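Local coordinates for protein transcriptional regulator (PDB 2O0Y) that probably binds DNA and regulates transcription as a member of the IclR family of helix-turn-helix regulators, at residues B[93-106]-B[247-259]. Sequence-based numbering, arbitrary orientation.
Sequences WAPPEEVVDIMRQL and AAEEISAIGLPGL
Helix 97-106 and helix 247-254 pack side by side and antiparallel, their axes 9.8 Å apart at an angle of 177°, with Val99 set against Ile251 and Ile102 against Ala247. The pair belongs to the GAF-like C-terminal domain of the IclR family, where the first and last helices of the domain lie together on one face of the antiparallel sheet; Met103, Leu106, Ala247 and Ile251 also touch its strands. Ile102 is a knob in the hole formed by Ala247, Glu250, Ile251 and Ile254. Its two branches divide the work: with CG2 anti to the backbone N, that methyl settles on Ala247 CB at 3.6 Å, while CD1 meets Ile254 CD1 tip to tip at a tight 3.5 Å. One turn earlier, Val99 straddles two isoleucines, its side chain crossing that of Ile251 at about a right angle and running past that of Ile254 in the opposite direction, with Val99 CG2 3.7 Å from Ile254 CG2. Gly255 leaves the helix with positive phi, and its carbonyl O, which has no polar partner in the model, is covered by Pro96 CG at 3.6 Å. The CG corner of the Pro96 ring also lies against Pro257 CD.

Beyond the helix ends, Leu259 CD2 and Pro95 N lie over opposite faces of the Trp93 indole, both near its rim, and Leu259 CG comes within 3.6 Å of Trp93 CZ2. Trp93 NE1 donates to Pro257 O at 3.0 Å, nearly straight at 166° and within the indole plane. Replacing Trp93 with an alanine would probably leave Leu259 without its aromatic partner and Pro257 O with a bound water but no indole donor. That water bridges the segments, donating to both Pro257 O and Ala94 O, the latter at 2.8 Å.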
loop_
_atom_site.group_PDB
_atom_site.type_symbol
_atom_site.label_atom_id
_atom_site.label_comp_id
_atom_site.label_asym_id
_atom_site.label_seq_id
_atom_site.Cartn_x
_atom_site.Cartn_y
_atom_site.Cartn_z
ATOM N N TRP B 93 -0.218 -7.689 9.694
ATOM C CA TRP B 93 1.116 -8.218 9.486
ATOM C C TRP B 93 1.746 -8.522 10.847
ATOM O O TRP B 93 1.626 -7.711 11.762
ATOM C CB TRP B 93 2.030 -7.241 8.692
ATOM C CG TRP B 93 3.403 -7.838 8.516
ATOM C CD1 TRP B 93 3.789 -8.707 7.535
ATOM C CD2 TRP B 93 4.534 -7.677 9.386
ATOM N NE1 TRP B 93 5.092 -9.103 7.745
ATOM C CE2 TRP B 93 5.579 -8.472 8.862
ATOM C CE3 TRP B 93 4.771 -6.930 10.559
ATOM C CZ2 TRP B 93 6.842 -8.565 9.480
ATOM C CZ3 TRP B 93 6.039 -7.010 11.172
ATOM C CH2 TRP B 93 7.052 -7.813 10.631
ATOM N N ALA B 94 2.441 -9.651 10.967
ATOM C CA ALA B 94 3.243 -9.955 12.150
ATOM C C ALA B 94 4.405 -10.767 11.678
ATOM O O ALA B 94 4.269 -11.448 10.672
ATOM C CB ALA B 94 2.436 -10.772 13.130
ATOM N N PRO B 95 5.575 -10.720 12.381
ATOM C CA PRO B 95 6.671 -11.632 11.992
ATOM C C PRO B 95 6.278 -13.092 12.220
ATOM O O PRO B 95 5.345 -13.346 12.982
ATOM C CB PRO B 95 7.837 -11.237 12.929
ATOM C CG PRO B 95 7.383 -9.913 13.622
ATOM C CD PRO B 95 5.902 -9.884 13.561
ATOM N N PRO B 96 6.996 -14.051 11.602
ATOM C CA PRO B 96 6.719 -15.424 12.007
ATOM C C PRO B 96 6.842 -15.557 13.539
ATOM O O PRO B 96 7.679 -14.875 14.161
ATOM C CB PRO B 96 7.819 -16.204 11.305
ATOM C CG PRO B 96 8.142 -15.431 10.106
ATOM C CD PRO B 96 8.050 -13.996 10.565
ATOM N N GLU B 97 5.997 -16.384 14.155
ATOM C CA GLU B 97 6.013 -16.528 15.601
ATOM C C GLU B 97 7.410 -16.971 16.097
ATOM O O GLU B 97 7.846 -16.553 17.175
ATOM C CB GLU B 97 4.816 -17.407 16.079
ATOM C CG GLU B 97 5.143 -18.767 16.582
ATOM C CD GLU B 97 3.865 -19.591 16.930
ATOM N N GLU B 98 8.141 -17.753 15.301
ATOM C CA GLU B 98 9.540 -18.118 15.644
ATOM C C GLU B 98 10.488 -16.937 15.638
ATOM O O GLU B 98 11.476 -16.945 16.358
ATOM C CB GLU B 98 10.116 -19.142 14.674
ATOM C CG GLU B 98 9.636 -20.563 14.906
ATOM C CD GLU B 98 10.417 -21.587 14.068
ATOM O OE1 GLU B 98 11.056 -21.170 13.048
ATOM O OE2 GLU B 98 10.363 -22.803 14.427
ATOM N N VAL B 99 10.213 -15.940 14.800
ATOM C CA VAL B 99 10.995 -14.698 14.837
ATOM C C VAL B 99 10.645 -13.897 16.112
ATOM O O VAL B 99 11.515 -13.356 16.790
ATOM C CB VAL B 99 10.710 -13.876 13.579
ATOM C CG1 VAL B 99 11.092 -12.375 13.775
ATOM C CG2 VAL B 99 11.394 -14.557 12.314
ATOM N N VAL B 100 9.374 -13.798 16.449
ATOM C CA VAL B 100 8.996 -13.166 17.737
ATOM C C VAL B 100 9.648 -13.873 18.940
ATOM O O VAL B 100 10.216 -13.202 19.812
ATOM C CB VAL B 100 7.488 -13.027 17.890
ATOM C CG1 VAL B 100 7.170 -12.257 19.142
ATOM C CG2 VAL B 100 6.933 -12.240 16.665
ATOM N N ASP B 101 9.640 -15.200 18.963
ATOM C CA ASP B 101 10.392 -15.945 20.008
ATOM C C ASP B 101 11.860 -15.500 20.081
ATOM O O ASP B 101 12.390 -15.255 21.170
ATOM C CB ASP B 101 10.372 -17.460 19.776
ATOM C CG ASP B 101 8.995 -18.050 19.905
ATOM O OD1 ASP B 101 8.109 -17.389 20.475
ATOM O OD2 ASP B 101 8.800 -19.189 19.399
ATOM N N ILE B 102 12.527 -15.388 18.938
ATOM C CA ILE B 102 13.952 -14.977 18.963
ATOM C C ILE B 102 14.091 -13.571 19.533
ATOM O O ILE B 102 14.989 -13.308 20.300
ATOM C CB ILE B 102 14.602 -15.060 17.539
ATOM C CG1 ILE B 102 14.794 -16.522 17.111
ATOM C CG2 ILE B 102 15.927 -14.313 17.491
ATOM C CD1 ILE B 102 14.944 -16.676 15.554
HETATM N N MSE B 103 13.202 -12.659 19.171
HETATM C CA MSE B 103 13.270 -11.271 19.649
HETATM C C MSE B 103 13.001 -11.236 21.146
HETATM O O MSE B 103 13.604 -10.465 21.902
HETATM C CB MSE B 103 12.216 -10.440 18.911
HETATM C CG MSE B 103 12.442 -10.302 17.427
HETATM SE SE MSE B 103 10.942 -9.310 16.566
HETATM C CE MSE B 103 10.950 -7.597 17.557
ATOM N N ARG B 104 12.053 -12.050 21.577
ATOM C CA ARG B 104 11.718 -12.125 22.997
ATOM C C ARG B 104 12.913 -12.627 23.792
ATOM O O ARG B 104 13.305 -12.030 24.816
ATOM C CB ARG B 104 10.469 -13.022 23.211
ATOM C CG ARG B 104 9.865 -12.839 24.575
ATOM C CD ARG B 104 8.801 -13.898 24.870
ATOM N NE ARG B 104 7.690 -13.737 23.900
ATOM C CZ ARG B 104 7.384 -14.600 22.933
ATOM N NH1 ARG B 104 6.360 -14.311 22.141
ATOM N NH2 ARG B 104 8.068 -15.747 22.765
ATOM N N GLN B 105 13.564 -13.683 23.298
ATOM C CA GLN B 105 14.737 -14.189 24.007
ATOM C C GLN B 105 15.895 -13.167 24.034
ATOM O O GLN B 105 16.589 -12.993 25.043
ATOM C CB GLN B 105 15.163 -15.549 23.432
ATOM C CG GLN B 105 16.277 -16.230 24.226
ATOM C CD GLN B 105 15.838 -16.592 25.633
ATOM O OE1 GLN B 105 14.735 -17.101 25.830
ATOM N NE2 GLN B 105 16.704 -16.322 26.625
ATOM N N LEU B 106 16.107 -12.479 22.937
ATOM C CA LEU B 106 17.108 -11.396 22.850
ATOM C C LEU B 106 16.801 -10.340 23.897
ATOM O O LEU B 106 17.715 -9.839 24.567
ATOM C CB LEU B 106 17.052 -10.731 21.436
ATOM C CG LEU B 106 18.079 -9.614 21.248
ATOM C CD1 LEU B 106 19.520 -10.137 21.639
ATOM C CD2 LEU B 106 18.002 -9.056 19.813
ATOM N N ALA B 247 20.881 -13.386 16.757
ATOM C CA ALA B 247 19.423 -13.260 16.537
ATOM C C ALA B 247 19.148 -12.800 15.131
ATOM O O ALA B 247 18.252 -13.325 14.450
ATOM C CB ALA B 247 18.855 -12.239 17.539
ATOM N N ALA B 248 19.883 -11.785 14.685
ATOM C CA ALA B 248 19.693 -11.279 13.312
ATOM C C ALA B 248 19.940 -12.400 12.276
ATOM O O ALA B 248 19.193 -12.590 11.309
ATOM C CB ALA B 248 20.628 -10.074 13.063
ATOM N N GLU B 249 20.998 -13.160 12.497
ATOM C CA GLU B 249 21.371 -14.230 11.585
ATOM C C GLU B 249 20.222 -15.238 11.535
ATOM O O GLU B 249 19.818 -15.656 10.457
ATOM C CB GLU B 249 22.656 -14.903 12.071
ATOM C CG GLU B 249 23.903 -14.010 11.899
ATOM C CD GLU B 249 25.233 -14.631 12.385
ATOM O OE1 GLU B 249 25.217 -15.742 12.992
ATOM O OE2 GLU B 249 26.302 -13.984 12.166
ATOM N N GLU B 250 19.726 -15.641 12.709
ATOM C CA GLU B 250 18.630 -16.620 12.836
ATOM C C GLU B 250 17.337 -16.133 12.189
ATOM O O GLU B 250 16.666 -16.884 11.529
ATOM C CB GLU B 250 18.380 -16.933 14.303
ATOM C CG GLU B 250 19.534 -17.756 14.946
ATOM C CD GLU B 250 19.543 -17.705 16.455
ATOM O OE1 GLU B 250 18.494 -17.475 17.064
ATOM O OE2 GLU B 250 20.621 -17.906 17.057
ATOM N N ILE B 251 16.979 -14.868 12.423
ATOM C CA ILE B 251 15.767 -14.255 11.837
ATOM C C ILE B 251 15.883 -14.147 10.301
ATOM O O ILE B 251 14.927 -14.445 9.555
ATOM C CB ILE B 251 15.494 -12.845 12.502
ATOM C CG1 ILE B 251 15.023 -13.027 13.953
ATOM C CG2 ILE B 251 14.470 -12.077 11.728
ATOM C CD1 ILE B 251 15.120 -11.697 14.763
ATOM N N SER B 252 17.042 -13.743 9.806
ATOM C CA SER B 252 17.237 -13.679 8.371
ATOM C C SER B 252 17.168 -15.104 7.793
ATOM O O SER B 252 16.617 -15.298 6.710
ATOM C CB SER B 252 18.564 -13.010 8.001
ATOM O OG SER B 252 18.520 -11.615 8.268
ATOM N N ALA B 253 17.708 -16.094 8.512
ATOM C CA ALA B 253 17.590 -17.496 8.027
ATOM C C ALA B 253 16.143 -17.957 7.886
ATOM O O ALA B 253 15.816 -18.621 6.910
ATOM C CB ALA B 253 18.385 -18.477 8.890
ATOM N N ILE B 254 15.304 -17.625 8.865
ATOM C CA ILE B 254 13.868 -17.955 8.862
ATOM C C ILE B 254 13.153 -17.165 7.763
ATOM O O ILE B 254 12.364 -17.723 7.001
ATOM C CB ILE B 254 13.232 -17.626 10.259
ATOM C CG1 ILE B 254 13.690 -18.650 11.291
ATOM C CG2 ILE B 254 11.700 -17.631 10.226
ATOM C CD1 ILE B 254 13.546 -18.171 12.726
ATOM N N GLY B 255 13.372 -15.849 7.729
ATOM C CA GLY B 255 12.822 -15.043 6.665
ATOM C C GLY B 255 11.675 -14.203 7.177
ATOM O O GLY B 255 11.057 -14.565 8.187
ATOM N N LEU B 256 11.380 -13.092 6.492
ATOM C CA LEU B 256 10.350 -12.174 6.963
ATOM C C LEU B 256 9.323 -11.959 5.859
ATOM O O LEU B 256 9.368 -10.944 5.194
ATOM C CB LEU B 256 10.968 -10.849 7.377
ATOM C CG LEU B 256 11.827 -10.886 8.666
ATOM C CD1 LEU B 256 12.653 -9.634 8.759
ATOM C CD2 LEU B 256 10.918 -11.009 9.910
ATOM N N PRO B 257 8.414 -12.931 5.673
ATOM C CA PRO B 257 7.384 -12.836 4.631
ATOM C C PRO B 257 6.617 -11.526 4.783
ATOM O O PRO B 257 6.183 -11.182 5.882
ATOM C CB PRO B 257 6.494 -14.038 4.939
ATOM C CG PRO B 257 7.444 -15.044 5.553
ATOM C CD PRO B 257 8.275 -14.183 6.454
ATOM N N GLY B 258 6.466 -10.768 3.720
ATOM C CA GLY B 258 5.783 -9.473 3.878
ATOM C C GLY B 258 6.725 -8.303 3.843
ATOM O O GLY B 258 6.339 -7.222 3.443
ATOM N N LEU B 259 7.964 -8.541 4.282
ATOM C CA LEU B 259 9.083 -7.609 4.207
ATOM C C LEU B 259 10.105 -8.237 3.276
ATOM O O LEU B 259 10.652 -7.551 2.440
ATOM C CB LEU B 259 9.768 -7.426 5.586
ATOM C CG LEU B 259 8.927 -7.191 6.838
ATOM C CD1 LEU B 259 9.787 -6.895 8.040
ATOM C CD2 LEU B 259 7.972 -6.032 6.604
HETATM O O HOH W 1 5.650 -12.523 8.456
#